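Local coordinates for transferrin (Manduca sexta, PDB 6WB6), which transports iron, binding a single ferric ion per molecule together with a carbonate anion, at residues A[388-400]-A[407-421]. Sequence-based numbering, arbitrary orientation.
Sequences NSEDACLKSVQDN and VDDMRVAAAAKKYNL
Y419, near the end of helix 411-419, packs as a knob into a hole on helix 390-399 formed by D391, L394, K395 and Q398. The backbone of L394 and K395 underlies one ring face, with K395 CA 3.6 Å from Y419 CE1, while CG of K418 covers the opposite face; L394 CB presses on Y419 CE2. Further in, the core is apolar: L394 sends CD1 to A415 CB (3.7 Å) and CD2 to L421 CD1, and V397 CG1 meets L421 CD2 in a tight 3.5 Å contact.

Polar bonds fasten the outer margin. Y419 OH donates to D391 OD1 at 2.5 Å, reaching it from above the carboxylate plane, and K418 NZ lies at long salt-bridge range of the same oxygen. A phenylalanine in place of Y419 has no hydroxyl, and D391 OD1 would probably be left facing only the distant K418 across this contact, its carboxylate freer to turn. On the same first turn, E390, its CG trans to the backbone N (chi1 171°) and its chain extended, reaches the start of helix 411-419 and offers the syn lone pair of OE2 to R411 NE at 2.7 Å; carboxylate and guanidinium are nearly coplanar, 11° apart. D408 adds a long salt bridge to R411, but its stronger partner is R586.

The axes of helices 390-399 and 411-419 cross at -45° and approach to 10.3 Å, and L394 and L421 both rest on V589 of strand 587-590: helices packed against a β-sheet in the second transferrin-like lobe, an α/β fold of the periplasmic-binding-protein type.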
# COMPACT_ATOMS: atom_id res chain seq x y z
N ASN A 388 6.47 25.87 2.25
CA ASN A 388 7.33 26.18 1.12
C ASN A 388 8.72 25.60 1.26
O ASN A 388 9.57 25.83 0.39
CB ASN A 388 7.37 27.70 0.90
CG ASN A 388 6.19 28.21 0.07
OD1 ASN A 388 5.24 27.47 -0.22
ND2 ASN A 388 6.25 29.47 -0.33
N SER A 389 8.97 24.80 2.29
CA SER A 389 10.22 24.08 2.40
C SER A 389 10.07 22.87 3.30
O SER A 389 9.07 22.71 4.02
CB SER A 389 11.32 24.97 2.96
OG SER A 389 11.08 25.18 4.33
N GLU A 390 11.10 22.04 3.30
CA GLU A 390 11.16 20.93 4.23
C GLU A 390 11.22 21.42 5.67
O GLU A 390 10.49 20.94 6.54
CB GLU A 390 12.36 20.05 3.88
CG GLU A 390 12.68 18.94 4.87
CD GLU A 390 13.89 18.14 4.45
OE1 GLU A 390 13.79 17.38 3.46
OE2 GLU A 390 14.96 18.31 5.07
N ASP A 391 12.09 22.41 5.94
CA ASP A 391 12.19 22.94 7.30
C ASP A 391 10.86 23.51 7.76
O ASP A 391 10.49 23.38 8.93
CB ASP A 391 13.30 23.99 7.39
CG ASP A 391 13.37 24.63 8.75
OD1 ASP A 391 14.01 24.05 9.67
OD2 ASP A 391 12.76 25.72 8.91
N ALA A 392 10.11 24.14 6.85
CA ALA A 392 8.81 24.66 7.25
C ALA A 392 7.79 23.55 7.44
O ALA A 392 6.85 23.71 8.23
CB ALA A 392 8.28 25.66 6.22
N CYS A 393 7.92 22.44 6.71
CA CYS A 393 7.05 21.30 6.98
C CYS A 393 7.38 20.70 8.34
O CYS A 393 6.48 20.28 9.08
CB CYS A 393 7.19 20.23 5.88
SG CYS A 393 6.01 20.40 4.56
N LEU A 394 8.67 20.61 8.66
CA LEU A 394 9.07 20.06 9.95
C LEU A 394 8.57 20.94 11.08
O LEU A 394 8.02 20.45 12.07
CB LEU A 394 10.58 19.91 10.02
CG LEU A 394 11.14 18.90 9.02
CD1 LEU A 394 12.64 19.04 9.03
CD2 LEU A 394 10.68 17.47 9.38
N LYS A 395 8.80 22.25 10.99
CA LYS A 395 8.22 23.14 11.99
C LYS A 395 6.73 22.92 12.10
O LYS A 395 6.16 22.97 13.20
CB LYS A 395 8.50 24.60 11.63
CG LYS A 395 7.81 25.63 12.52
CD LYS A 395 8.19 25.48 14.01
CE LYS A 395 7.93 26.79 14.79
NZ LYS A 395 7.90 26.63 16.30
N SER A 396 6.06 22.72 10.97
CA SER A 396 4.61 22.60 11.02
C SER A 396 4.20 21.34 11.75
O SER A 396 3.22 21.36 12.51
CB SER A 396 4.03 22.62 9.61
OG SER A 396 2.63 22.36 9.60
N VAL A 397 4.92 20.24 11.55
CA VAL A 397 4.61 19.03 12.33
C VAL A 397 4.77 19.33 13.82
O VAL A 397 3.91 19.01 14.64
CB VAL A 397 5.48 17.85 11.87
CG1 VAL A 397 5.17 16.56 12.67
CG2 VAL A 397 5.24 17.55 10.36
N GLN A 398 5.86 20.00 14.20
CA GLN A 398 6.03 20.37 15.60
C GLN A 398 4.86 21.18 16.13
O GLN A 398 4.32 20.88 17.20
CB GLN A 398 7.31 21.17 15.77
CG GLN A 398 7.60 21.49 17.20
CD GLN A 398 8.76 22.39 17.33
OE1 GLN A 398 9.77 22.02 17.94
NE2 GLN A 398 8.65 23.60 16.77
N ASP A 399 4.48 22.24 15.40
CA ASP A 399 3.40 23.15 15.77
C ASP A 399 2.05 22.47 15.74
O ASP A 399 1.06 23.09 16.14
CB ASP A 399 3.33 24.34 14.80
CG ASP A 399 4.45 25.32 14.98
OD1 ASP A 399 4.93 25.47 16.13
OD2 ASP A 399 4.85 25.94 13.96
N ASN A 400 2.00 21.25 15.24
CA ASN A 400 0.74 20.56 14.95
C ASN A 400 -0.06 21.25 13.84
O ASN A 400 -1.29 21.16 13.79
CB ASN A 400 -0.12 20.43 16.19
CG ASN A 400 -1.17 19.36 16.04
OD1 ASN A 400 -0.93 18.34 15.39
ND2 ASN A 400 -2.34 19.60 16.62
N VAL A 407 11.71 13.77 5.32
CA VAL A 407 13.04 14.33 5.42
C VAL A 407 13.98 13.27 4.86
O VAL A 407 13.72 12.07 4.96
CB VAL A 407 13.31 14.74 6.89
CG1 VAL A 407 12.95 13.60 7.84
CG2 VAL A 407 14.72 15.20 7.11
N ASP A 408 15.01 13.71 4.16
CA ASP A 408 15.83 12.77 3.41
C ASP A 408 17.20 12.61 4.07
O ASP A 408 17.65 13.46 4.84
CB ASP A 408 16.00 13.20 1.94
CG ASP A 408 14.69 13.15 1.14
OD1 ASP A 408 13.88 12.23 1.36
OD2 ASP A 408 14.46 14.03 0.27
N ASP A 409 17.82 11.47 3.78
CA ASP A 409 19.24 11.25 4.06
C ASP A 409 19.49 11.60 5.52
O ASP A 409 18.72 11.17 6.39
CB ASP A 409 20.05 12.04 3.03
CG ASP A 409 19.75 11.64 1.58
OD1 ASP A 409 19.77 10.42 1.27
OD2 ASP A 409 19.52 12.53 0.74
N MET A 410 20.52 12.38 5.84
CA MET A 410 20.98 12.55 7.21
C MET A 410 20.28 13.69 7.95
O MET A 410 20.77 14.11 9.00
CB MET A 410 22.49 12.78 7.22
CG MET A 410 23.31 11.69 6.47
SD MET A 410 23.29 11.78 4.66
CE MET A 410 24.01 13.41 4.34
N ARG A 411 19.16 14.18 7.45
CA ARG A 411 18.44 15.25 8.12
C ARG A 411 17.41 14.75 9.12
O ARG A 411 16.77 15.56 9.80
CB ARG A 411 17.77 16.16 7.09
CG ARG A 411 18.78 16.93 6.26
CD ARG A 411 18.15 17.97 5.35
NE ARG A 411 17.33 17.40 4.28
CZ ARG A 411 17.80 16.69 3.26
NH1 ARG A 411 19.09 16.42 3.15
NH2 ARG A 411 16.97 16.25 2.34
N VAL A 412 17.25 13.42 9.25
CA VAL A 412 16.27 12.87 10.19
C VAL A 412 16.71 13.10 11.64
O VAL A 412 15.89 13.42 12.51
CB VAL A 412 16.04 11.37 9.93
CG1 VAL A 412 15.00 10.80 10.89
CG2 VAL A 412 15.62 11.13 8.49
N ALA A 413 17.99 12.91 11.94
CA ALA A 413 18.44 13.15 13.29
C ALA A 413 18.43 14.65 13.60
O ALA A 413 17.98 15.06 14.68
CB ALA A 413 19.83 12.57 13.50
N ALA A 414 18.90 15.46 12.66
CA ALA A 414 18.79 16.91 12.80
C ALA A 414 17.36 17.33 13.07
O ALA A 414 17.09 18.13 13.98
CB ALA A 414 19.30 17.60 11.54
N ALA A 415 16.41 16.82 12.29
CA ALA A 415 15.02 17.22 12.45
C ALA A 415 14.48 16.81 13.81
O ALA A 415 13.58 17.48 14.34
CB ALA A 415 14.18 16.61 11.34
N ALA A 416 14.99 15.73 14.40
CA ALA A 416 14.55 15.34 15.74
C ALA A 416 15.19 16.21 16.82
O ALA A 416 14.52 16.57 17.80
CB ALA A 416 14.87 13.86 16.00
N LYS A 417 16.47 16.54 16.70
CA LYS A 417 17.07 17.44 17.67
C LYS A 417 16.35 18.77 17.66
O LYS A 417 16.14 19.38 18.71
CB LYS A 417 18.56 17.65 17.38
CG LYS A 417 19.51 17.20 18.49
N LYS A 418 15.94 19.23 16.49
CA LYS A 418 15.53 20.61 16.31
C LYS A 418 14.05 20.80 16.58
O LYS A 418 13.66 21.81 17.17
CB LYS A 418 15.89 21.08 14.89
CG LYS A 418 15.14 22.33 14.41
CD LYS A 418 15.93 23.56 14.64
CE LYS A 418 16.94 23.73 13.53
NZ LYS A 418 16.36 24.57 12.45
N TYR A 419 13.24 19.85 16.14
CA TYR A 419 11.77 19.95 16.23
C TYR A 419 11.15 18.90 17.11
O TYR A 419 9.97 18.82 17.09
CB TYR A 419 11.17 19.78 14.86
CG TYR A 419 11.52 20.92 13.98
CD1 TYR A 419 11.10 22.18 14.32
CD2 TYR A 419 12.34 20.74 12.89
CE1 TYR A 419 11.42 23.26 13.54
CE2 TYR A 419 12.61 21.79 12.05
CZ TYR A 419 12.23 23.05 12.46
OH TYR A 419 12.54 24.11 11.74
N ASN A 420 11.95 18.15 17.84
CA ASN A 420 11.47 17.07 18.69
C ASN A 420 10.47 16.18 17.95
O ASN A 420 9.43 15.78 18.48
CB ASN A 420 10.84 17.63 19.97
CG ASN A 420 10.76 16.60 21.05
OD1 ASN A 420 11.45 15.57 21.00
ND2 ASN A 420 9.91 16.86 22.05
N LEU A 421 10.80 15.86 16.70
CA LEU A 421 10.06 14.90 15.91
C LEU A 421 10.77 13.56 15.94
O LEU A 421 11.92 13.46 16.36
CB LEU A 421 9.90 15.40 14.47
CG LEU A 421 9.32 16.81 14.36
CD1 LEU A 421 9.43 17.29 12.92
CD2 LEU A 421 7.89 16.78 14.83